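Local structure of CDA peptide synthetase I (Streptomyces coelicolor, 5DU9) at residues 130-135 against 157-162; 14-19 against 75-80; 58-63 against 304-309. The protein belongs to the nonribosomal peptide synthetases, the modelled part being a condensation domain with (2S)-2-amino-N-butyl-propanamide bound in its pocket. The protein carries 1 engineered substitution. One frame throughout, in Å; residues are numbered along the deposited sequence.

Contact 1: residues 130-135 against 157-162. With UM2 ((2S)-2-amino-N-butyl-propanamide), chain E.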
loop_
_atom_site.group_PDB
_atom_site.type_symbol
_atom_site.label_atom_id
_atom_site.label_comp_id
_atom_site.label_asym_id
_atom_site.label_seq_id
_atom_site.Cartn_x
_atom_site.Cartn_y
_atom_site.Cartn_z
ATOM N N LEU A 130 15.775 10.014 0.961
ATOM C CA LEU A 130 16.007 10.246 -0.462
ATOM C C LEU A 130 15.593 11.664 -0.831
ATOM O O LEU A 130 14.402 11.934 -0.973
ATOM C CB LEU A 130 15.224 9.249 -1.315
ATOM C CG LEU A 130 15.665 7.787 -1.297
ATOM C CD1 LEU A 130 14.645 6.944 -2.042
ATOM C CD2 LEU A 130 17.048 7.625 -1.917
ATOM N N PRO A 131 16.568 12.575 -0.988
ATOM C CA PRO A 131 16.246 13.951 -1.386
ATOM C C PRO A 131 15.470 13.990 -2.697
ATOM O O PRO A 131 15.853 13.312 -3.649
ATOM C CB PRO A 131 17.621 14.605 -1.542
ATOM C CG PRO A 131 18.528 13.792 -0.688
ATOM C CD PRO A 131 18.015 12.392 -0.772
ATOM N N LEU A 132 14.402 14.779 -2.738
ATOM C CA LEU A 132 13.467 14.732 -3.855
ATOM C C LEU A 132 14.002 15.374 -5.130
ATOM O O LEU A 132 13.452 15.138 -6.207
ATOM C CB LEU A 132 12.146 15.398 -3.460
ATOM C CG LEU A 132 11.317 14.681 -2.386
ATOM C CD1 LEU A 132 9.994 15.404 -2.164
ATOM C CD2 LEU A 132 11.066 13.219 -2.736
ATOM N N ASP A 133 15.069 16.164 -5.024
ATOM C CA ASP A 133 15.628 16.840 -6.194
ATOM C C ASP A 133 16.665 15.989 -6.932
ATOM O O ASP A 133 17.256 16.441 -7.908
ATOM C CB ASP A 133 16.258 18.175 -5.791
ATOM C CG ASP A 133 17.510 18.005 -4.956
ATOM O OD1 ASP A 133 17.610 17.004 -4.220
ATOM O OD2 ASP A 133 18.397 18.880 -5.033
ATOM N N ARG A 134 16.890 14.767 -6.459
ATOM C CA ARG A 134 17.779 13.830 -7.139
ATOM C C ARG A 134 16.940 12.764 -7.838
ATOM O O ARG A 134 16.164 12.070 -7.186
ATOM C CB ARG A 134 18.752 13.186 -6.149
ATOM C CG ARG A 134 19.629 14.184 -5.414
ATOM N N PRO A 135 17.081 12.630 -9.167
ATOM C CA PRO A 135 16.185 11.706 -9.871
ATOM C C PRO A 135 16.468 10.236 -9.566
ATOM O O PRO A 135 17.599 9.876 -9.253
ATOM C CB PRO A 135 16.451 12.017 -11.345
ATOM C CG PRO A 135 17.837 12.538 -11.375
ATOM C CD PRO A 135 18.023 13.291 -10.089
ATOM N N HIS A 157 10.585 6.122 -2.606
ATOM C CA HIS A 157 9.928 7.237 -1.956
ATOM C C HIS A 157 8.467 7.161 -2.355
ATOM O O HIS A 157 8.160 6.955 -3.525
ATOM C CB HIS A 157 10.529 8.575 -2.363
ATOM C CG HIS A 157 10.158 9.690 -1.442
ATOM N ND1 HIS A 157 8.869 10.166 -1.334
ATOM C CD2 HIS A 157 10.901 10.407 -0.567
ATOM C CE1 HIS A 157 8.836 11.137 -0.436
ATOM N NE2 HIS A 157 10.055 11.298 0.046
ATOM N N HIS A 158 7.566 7.305 -1.390
ATOM C CA HIS A 158 6.143 7.176 -1.670
ATOM C C HIS A 158 5.673 8.154 -2.756
ATOM O O HIS A 158 4.664 7.906 -3.420
ATOM C CB HIS A 158 5.333 7.375 -0.381
ATOM C CG HIS A 158 4.023 6.650 -0.375
ATOM N ND1 HIS A 158 3.389 6.245 -1.530
ATOM C CD2 HIS A 158 3.239 6.234 0.648
ATOM C CE1 HIS A 158 2.266 5.623 -1.219
ATOM N NE2 HIS A 158 2.151 5.606 0.097
ATOM N N ILE A 159 6.403 9.247 -2.960
ATOM C CA ILE A 159 5.969 10.243 -3.933
ATOM C C ILE A 159 6.041 9.733 -5.376
ATOM O O ILE A 159 5.392 10.303 -6.246
ATOM C CB ILE A 159 6.786 11.564 -3.811
ATOM C CG1 ILE A 159 5.992 12.729 -4.412
ATOM C CG2 ILE A 159 8.163 11.438 -4.461
ATOM C CD1 ILE A 159 6.545 14.106 -4.068
ATOM N N VAL A 160 6.802 8.666 -5.641
ATOM C CA VAL A 160 6.920 8.164 -7.016
ATOM C C VAL A 160 6.198 6.829 -7.253
ATOM O O VAL A 160 5.884 6.499 -8.398
ATOM C CB VAL A 160 8.404 7.997 -7.458
ATOM C CG1 VAL A 160 9.075 9.361 -7.599
ATOM C CG2 VAL A 160 9.183 7.105 -6.509
ATOM N N ILE A 161 5.933 6.071 -6.193
ATOM C CA ILE A 161 5.385 4.716 -6.339
ATOM C C ILE A 161 4.381 4.383 -5.245
ATOM O O ILE A 161 4.697 4.485 -4.054
ATOM C CB ILE A 161 6.521 3.652 -6.323
ATOM C CG1 ILE A 161 7.358 3.722 -7.610
ATOM C CG2 ILE A 161 5.967 2.232 -6.135
ATOM C CD1 ILE A 161 6.633 3.289 -8.877
ATOM N N ASP A 162 3.179 3.991 -5.660
ATOM C CA ASP A 162 2.164 3.468 -4.746
ATOM C C ASP A 162 2.055 1.945 -4.874
ATOM O O ASP A 162 2.785 1.320 -5.641
ATOM C CB ASP A 162 0.803 4.136 -4.994
ATOM C CG ASP A 162 0.350 4.065 -6.445
ATOM O OD1 ASP A 162 0.721 3.110 -7.160
ATOM O OD2 ASP A 162 -0.410 4.968 -6.861
HETATM C CCH UM2 E . -1.943 12.070 1.406
HETATM C CCI UM2 E . -1.094 11.111 0.592
HETATM C CCJ UM2 E . 0.026 10.466 1.414
HETATM C CCK UM2 E . -0.452 9.278 2.250
HETATM N NCL UM2 E . -0.517 8.019 1.520
HETATM C CCM UM2 E . -0.104 6.868 2.056
HETATM O OCN UM2 E . 0.746 6.805 2.932
HETATM C CCO UM2 E . -0.759 5.612 1.555
HETATM C CCP UM2 E . -2.014 5.334 2.376
HETATM N NCQ UM2 E . 0.157 4.465 1.710
#
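Leu132 lays its CD2 methyl over one face of the His157 ring in a CH-pi contact, 3.6 Å from the ring centroid and only 14° off the ring normal. His157 opens the HHxxxDG signature of condensation domains, which runs on through His158 to Asp162. A branched aliphatic side chain suits this place: one methyl covers the flat ring while also meeting the CG2 methyl of Ile159 at 3.8 Å, the two side chains reaching toward each other tip to tip. From the same loop, Leu130 brings its backbone O to 3.8 Å from CD2 of His157, in an oblique approach to the ring.

The ring under the methyl is held by its two nitrogens. Its ND1 accepts the backbone N-H of Ile159 in the ring plane (3.1 Å, 166° at the hydrogen), while NE2 is hydrogen-bonded to OE1 of Gln23. Bonds at both nitrogens fix the ring's rotation and keep its face turned to Leu132. With CG anti to the backbone N (chi1 -163°), the ring can take the N-H of its own chain two residues on. Farther out, a type I turn from Pro131 to Arg134 presents Leu132, whose backbone bonds to Phe67 of strand 65-69, and Val19 and Trp20 of helix 14-24 pack against Ile159. His158 leaves in another direction, into the ligand pocket. Its ND1 makes a weak bond to O of Ile161, and its NE2 accepts a hydrogen bond from the amino nitrogen NCQ of (2S)-2-amino-N-butyl-propanamide at 2.8 Å, at the ring edge.

Contact 2: residues 14-19 against 75-80. Engineered in segment 14-19: Cys18 (natural residue Glu). With UM2 ((2S)-2-amino-N-butyl-propanamide), chain E.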
loop_
_atom_site.group_PDB
_atom_site.type_symbol
_atom_site.label_atom_id
_atom_site.label_comp_id
_atom_site.label_asym_id
_atom_site.label_seq_id
_atom_site.Cartn_x
_atom_site.Cartn_y
_atom_site.Cartn_z
ATOM N N SER A 14 -2.662 14.663 -7.083
ATOM C CA SER A 14 -3.098 15.079 -5.755
ATOM C C SER A 14 -2.318 14.342 -4.671
ATOM O O SER A 14 -1.876 14.943 -3.690
ATOM C CB SER A 14 -4.595 14.830 -5.578
ATOM O OG SER A 14 -5.348 15.738 -6.362
ATOM N N ALA A 15 -2.160 13.037 -4.849
ATOM C CA ALA A 15 -1.433 12.222 -3.885
ATOM C C ALA A 15 0.023 12.670 -3.780
ATOM O O ALA A 15 0.598 12.693 -2.702
ATOM C CB ALA A 15 -1.507 10.758 -4.265
ATOM N N GLN A 16 0.616 13.034 -4.908
ATOM C CA GLN A 16 1.997 13.497 -4.895
ATOM C C GLN A 16 2.115 14.848 -4.188
ATOM O O GLN A 16 3.066 15.075 -3.436
ATOM C CB GLN A 16 2.540 13.581 -6.319
ATOM C CG GLN A 16 2.823 12.219 -6.913
ATOM C CD GLN A 16 3.317 12.287 -8.344
ATOM O OE1 GLN A 16 2.767 13.008 -9.170
ATOM N NE2 GLN A 16 4.359 11.529 -8.644
ATOM N N HIS A 17 1.152 15.738 -4.422
ATOM C CA HIS A 17 1.097 17.015 -3.707
ATOM C C HIS A 17 1.027 16.779 -2.198
ATOM O O HIS A 17 1.663 17.482 -1.417
ATOM C CB HIS A 17 -0.108 17.847 -4.153
ATOM C CG HIS A 17 0.140 18.678 -5.376
ATOM N ND1 HIS A 17 0.978 19.771 -5.375
ATOM C CD2 HIS A 17 -0.358 18.587 -6.633
ATOM C CE1 HIS A 17 0.995 20.313 -6.581
ATOM N NE2 HIS A 17 0.192 19.613 -7.363
ATOM N N CYS A 18 0.241 15.782 -1.801
ATOM C CA CYS A 18 0.071 15.439 -0.391
ATOM C C CYS A 18 1.393 14.996 0.241
ATOM O O CYS A 18 1.769 15.459 1.325
ATOM C CB CYS A 18 -0.982 14.334 -0.248
ATOM S SG CYS A 18 -1.244 13.731 1.440
ATOM N N VAL A 19 2.094 14.094 -0.438
ATOM C CA VAL A 19 3.376 13.613 0.049
ATOM C C VAL A 19 4.391 14.751 0.078
ATOM O O VAL A 19 5.159 14.877 1.028
ATOM C CB VAL A 19 3.903 12.453 -0.817
ATOM C CG1 VAL A 19 5.322 12.064 -0.416
ATOM C CG2 VAL A 19 2.979 11.252 -0.686
ATOM N N PRO A 75 5.674 23.108 -6.200
ATOM C CA PRO A 75 6.396 21.942 -6.723
ATOM C C PRO A 75 6.014 21.558 -8.150
ATOM O O PRO A 75 4.878 21.785 -8.571
ATOM C CB PRO A 75 5.994 20.827 -5.757
ATOM C CG PRO A 75 4.637 21.216 -5.304
ATOM C CD PRO A 75 4.655 22.716 -5.209
ATOM N N TYR A 76 6.968 20.990 -8.880
ATOM C CA TYR A 76 6.686 20.355 -10.158
ATOM C C TYR A 76 7.594 19.143 -10.321
ATOM O O TYR A 76 8.580 18.996 -9.599
ATOM C CB TYR A 76 6.859 21.335 -11.326
ATOM C CG TYR A 76 8.266 21.851 -11.565
ATOM C CD1 TYR A 76 9.160 21.149 -12.367
ATOM C CD2 TYR A 76 8.686 23.058 -11.024
ATOM C CE1 TYR A 76 10.439 21.628 -12.605
ATOM C CE2 TYR A 76 9.964 23.547 -11.260
ATOM C CZ TYR A 76 10.835 22.826 -12.048
ATOM O OH TYR A 76 12.105 23.308 -12.286
ATOM N N ARG A 77 7.240 18.270 -11.259
ATOM C CA ARG A 77 8.012 17.065 -11.523
ATOM C C ARG A 77 8.812 17.220 -12.813
ATOM O O ARG A 77 8.292 17.702 -13.819
ATOM C CB ARG A 77 7.084 15.849 -11.607
ATOM C CG ARG A 77 7.802 14.535 -11.863
ATOM C CD ARG A 77 6.828 13.368 -11.887
ATOM N NE ARG A 77 5.851 13.493 -12.966
ATOM C CZ ARG A 77 6.105 13.223 -14.243
ATOM N NH1 ARG A 77 7.316 12.824 -14.618
ATOM N NH2 ARG A 77 5.151 13.367 -15.151
ATOM N N ALA A 78 10.078 16.813 -12.765
ATOM C CA ALA A 78 10.969 16.872 -13.918
ATOM C C ALA A 78 11.414 15.469 -14.320
ATOM O O ALA A 78 11.792 14.664 -13.471
ATOM C CB ALA A 78 12.174 17.743 -13.610
ATOM N N TYR A 79 11.365 15.192 -15.619
ATOM C CA TYR A 79 11.696 13.877 -16.163
ATOM C C TYR A 79 13.168 13.803 -16.564
ATOM O O TYR A 79 13.649 14.635 -17.334
ATOM C CB TYR A 79 10.787 13.576 -17.360
ATOM C CG TYR A 79 11.131 12.329 -18.145
ATOM C CD1 TYR A 79 11.278 11.099 -17.518
ATOM C CD2 TYR A 79 11.278 12.381 -19.525
ATOM C CE1 TYR A 79 11.577 9.960 -18.240
ATOM C CE2 TYR A 79 11.577 11.250 -20.255
ATOM C CZ TYR A 79 11.724 10.041 -19.611
ATOM O OH TYR A 79 12.023 8.914 -20.341
ATOM N N CYS A 80 13.868 12.801 -16.037
ATOM C CA CYS A 80 15.306 12.642 -16.247
ATOM C C CYS A 80 15.667 11.221 -16.676
ATOM O O CYS A 80 15.947 10.376 -15.830
ATOM C CB CYS A 80 16.066 12.990 -14.967
ATOM S SG CYS A 80 15.766 14.654 -14.339
HETATM C CCH UM2 E . -1.943 12.070 1.406
HETATM C CCI UM2 E . -1.094 11.111 0.592
HETATM C CCJ UM2 E . 0.026 10.466 1.414
HETATM C CCK UM2 E . -0.452 9.278 2.250
HETATM N NCL UM2 E . -0.517 8.019 1.520
HETATM C CCM UM2 E . -0.104 6.868 2.056
HETATM O OCN UM2 E . 0.746 6.805 2.932
HETATM C CCO UM2 E . -0.759 5.612 1.555
HETATM C CCP UM2 E . -2.014 5.334 2.376
HETATM N NCQ UM2 E . 0.157 4.465 1.710
HETATM O O HOH W 1 3.427 13.847 -11.646
#
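Gln16 reaches from its helix toward Arg77 on the facing strand. The bond from CA to CB points toward the strand; CG, anti to the carbonyl carbon (chi1 -74°), passes close to the backbone O of Met308, and an extended next bond carries CD and its amide away from the helix. At the tip, NE2 lies 4.5 Å from CD of Arg77, a loose contact, and is hydrogen-bonded to O of Ile159, while OE1 meets a water at 2.7 Å. The same water accepts a hydrogen bond from NE of Arg77 at 2.8 Å, in the guanidinium plane; NH1 of Arg77 is hydrogen-bonded to OG of Ser65 and forms a salt bridge with OE2 of Glu61. An amide suits this place because it offers donor and acceptor at once. Helix 14-24 here packs against a two-stranded antiparallel hairpin, strands 65-69 and 75-79, and Phe67 touches both Gln16 and Arg77. One residue along, ND1 of His17 comes to 3.9 Å from CG of Pro75, the side chains crossing at about a right angle. The engineered Cys18, its SG anti to the backbone N (chi1 177°), bonds covalently to CCH of (2S)-2-amino-N-butyl-propanamide at 1.8 Å. CG2 of Val19 lies 3.7 Å from CCJ.

Contact 3: residues 58-63 against 304-309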
loop_
_atom_site.group_PDB
_atom_site.type_symbol
_atom_site.label_atom_id
_atom_site.label_comp_id
_atom_site.label_asym_id
_atom_site.label_seq_id
_atom_site.Cartn_x
_atom_site.Cartn_y
_atom_site.Cartn_z
ATOM N N ALA A 58 14.188 2.808 -17.343
ATOM C CA ALA A 58 14.202 3.711 -18.491
ATOM C C ALA A 58 12.805 3.913 -19.083
ATOM O O ALA A 58 12.500 4.982 -19.613
ATOM C CB ALA A 58 15.148 3.186 -19.557
ATOM N N GLY A 59 11.962 2.888 -18.976
ATOM C CA GLY A 59 10.621 2.933 -19.534
ATOM C C GLY A 59 9.548 3.309 -18.528
ATOM O O GLY A 59 8.361 3.270 -18.846
ATOM N N THR A 60 9.966 3.679 -17.319
ATOM C CA THR A 60 9.040 4.016 -16.237
ATOM C C THR A 60 9.259 5.457 -15.787
ATOM O O THR A 60 10.137 5.724 -14.970
ATOM C CB THR A 60 9.219 3.072 -15.033
ATOM O OG1 THR A 60 9.122 1.710 -15.468
ATOM C CG2 THR A 60 8.160 3.338 -13.970
ATOM N N GLU A 61 8.451 6.376 -16.311
ATOM C CA GLU A 61 8.700 7.804 -16.126
ATOM C C GLU A 61 8.831 8.193 -14.656
ATOM O O GLU A 61 9.695 8.984 -14.297
ATOM C CB GLU A 61 7.590 8.641 -16.780
ATOM C CG GLU A 61 7.830 10.141 -16.669
ATOM C CD GLU A 61 6.865 10.974 -17.496
ATOM O OE1 GLU A 61 6.027 10.397 -18.220
ATOM O OE2 GLU A 61 6.955 12.218 -17.423
ATOM N N THR A 62 7.984 7.636 -13.799
ATOM C CA THR A 62 7.985 8.052 -12.404
ATOM C C THR A 62 9.295 7.667 -11.712
ATOM O O THR A 62 9.752 8.365 -10.807
ATOM C CB THR A 62 6.791 7.456 -11.633
ATOM O OG1 THR A 62 6.647 8.141 -10.384
ATOM C CG2 THR A 62 6.960 5.962 -11.390
ATOM N N LEU A 63 9.912 6.577 -12.153
ATOM C CA LEU A 63 11.175 6.141 -11.567
ATOM C C LEU A 63 12.365 6.896 -12.148
ATOM O O LEU A 63 13.500 6.660 -11.736
ATOM C CB LEU A 63 11.372 4.636 -11.769
ATOM C CG LEU A 63 10.445 3.723 -10.963
ATOM C CD1 LEU A 63 10.664 2.270 -11.372
ATOM C CD2 LEU A 63 10.664 3.892 -9.466
ATOM N N ILE A 304 -2.729 1.888 -15.748
ATOM C CA ILE A 304 -1.424 1.336 -16.134
ATOM C C ILE A 304 -0.307 2.379 -16.134
ATOM O O ILE A 304 0.703 2.208 -16.808
ATOM C CB ILE A 304 -1.490 0.676 -17.529
ATOM C CG1 ILE A 304 -1.932 1.688 -18.592
ATOM C CG2 ILE A 304 -2.438 -0.513 -17.495
ATOM C CD1 ILE A 304 -1.704 1.225 -20.020
ATOM N N THR A 305 -0.481 3.450 -15.363
ATOM C CA THR A 305 0.542 4.486 -15.250
ATOM C C THR A 305 1.253 4.393 -13.901
ATOM O O THR A 305 0.686 4.774 -12.883
ATOM C CB THR A 305 -0.064 5.894 -15.412
ATOM O OG1 THR A 305 -0.708 5.993 -16.690
ATOM C CG2 THR A 305 1.013 6.968 -15.321
ATOM N N PRO A 306 2.499 3.886 -13.887
ATOM C CA PRO A 306 3.212 3.854 -12.607
ATOM C C PRO A 306 3.345 5.250 -12.009
ATOM O O PRO A 306 3.645 6.208 -12.719
ATOM C CB PRO A 306 4.577 3.267 -12.975
ATOM C CG PRO A 306 4.316 2.474 -14.216
ATOM C CD PRO A 306 3.277 3.251 -14.964
ATOM N N GLY A 307 3.102 5.363 -10.711
ATOM C CA GLY A 307 3.097 6.660 -10.070
ATOM C C GLY A 307 2.559 6.566 -8.661
ATOM O O GLY A 307 2.585 5.505 -8.043
ATOM N N MET A 308 2.089 7.701 -8.160
ATOM C CA MET A 308 1.513 7.803 -6.832
ATOM C C MET A 308 0.220 8.599 -6.945
ATOM O O MET A 308 0.256 9.814 -7.136
ATOM C CB MET A 308 2.500 8.476 -5.874
ATOM C CG MET A 308 1.894 8.997 -4.582
ATOM S SD MET A 308 0.881 7.778 -3.731
ATOM C CE MET A 308 0.823 8.481 -2.080
ATOM N N VAL A 309 -0.916 7.908 -6.860
ATOM C CA VAL A 309 -2.220 8.564 -6.977
ATOM C C VAL A 309 -3.222 8.073 -5.944
ATOM O O VAL A 309 -4.355 8.538 -5.915
ATOM C CB VAL A 309 -2.847 8.357 -8.380
ATOM C CG1 VAL A 309 -2.189 9.267 -9.393
ATOM C CG2 VAL A 309 -2.755 6.906 -8.808
HETATM O O HOH W 2 5.564 6.326 -14.730
#
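The proline ring of Pro306 turns its CB and CG toward the methyl of Thr60, CG2 lying 3.7 Å from CB and 3.9 Å from CG; Phe191 and Leu168 also touch this side chain. The flat peptide group that follows carries the CG2 methyl of Thr62 over one face, 3.7 Å from C of Pro306. The buried joint ties the 3-10 segment that begins at Glu61, between helix 46-58 and strand 65-69, to a much later loop of the condensation domain, before strand 311-318.

Threonine suits both positions because each side chain splits into an apolar and a polar branch. Thr60 gives its methyl to the proline and its OG1 to O of Thr56 in the preceding helix. In Thr62, OG1 is anti to the backbone N (chi1 -166°) and bonds to O of Val160, which leaves the CG2 methyl facing CB of Pro306 at 3.9 Å. Gly307 follows, its CA 3.9 Å from OG1 of Thr62; phi 170° with psi -158° is a conformation that glycine takes easily and other residues rarely do. Beyond it Met308 leads away into the ligand pocket. The turn itself closes with N of Leu63 bonded to O of Thr60. Between the two backbones a water accepts a hydrogen bond from N of Thr62 at 2.9 Å and donates one to O of Pro306 at 2.8 Å.

In the fold
Contacts 1 and 2 have centres about 9 Å apart, and each lies about 12 Å from contact 3, so all three form one cluster on the same side of the condensation domain. Along the chain contact 2 closes before contact 1 opens, contact 1 is nested inside the loop closed by contact 3, and contacts 2 and 3 alternate. Strand 65-69, running on from the turn at 58-63, pairs with strand 75-79 of contact 2. Asp162 N and Gly307 O join contacts 1 and 3, and a salt bridge from Arg77 to Glu61 joins 2 and 3. His158, the engineered Cys18, Val19 and Met308, drawn from all three contacts, line one ligand pocket.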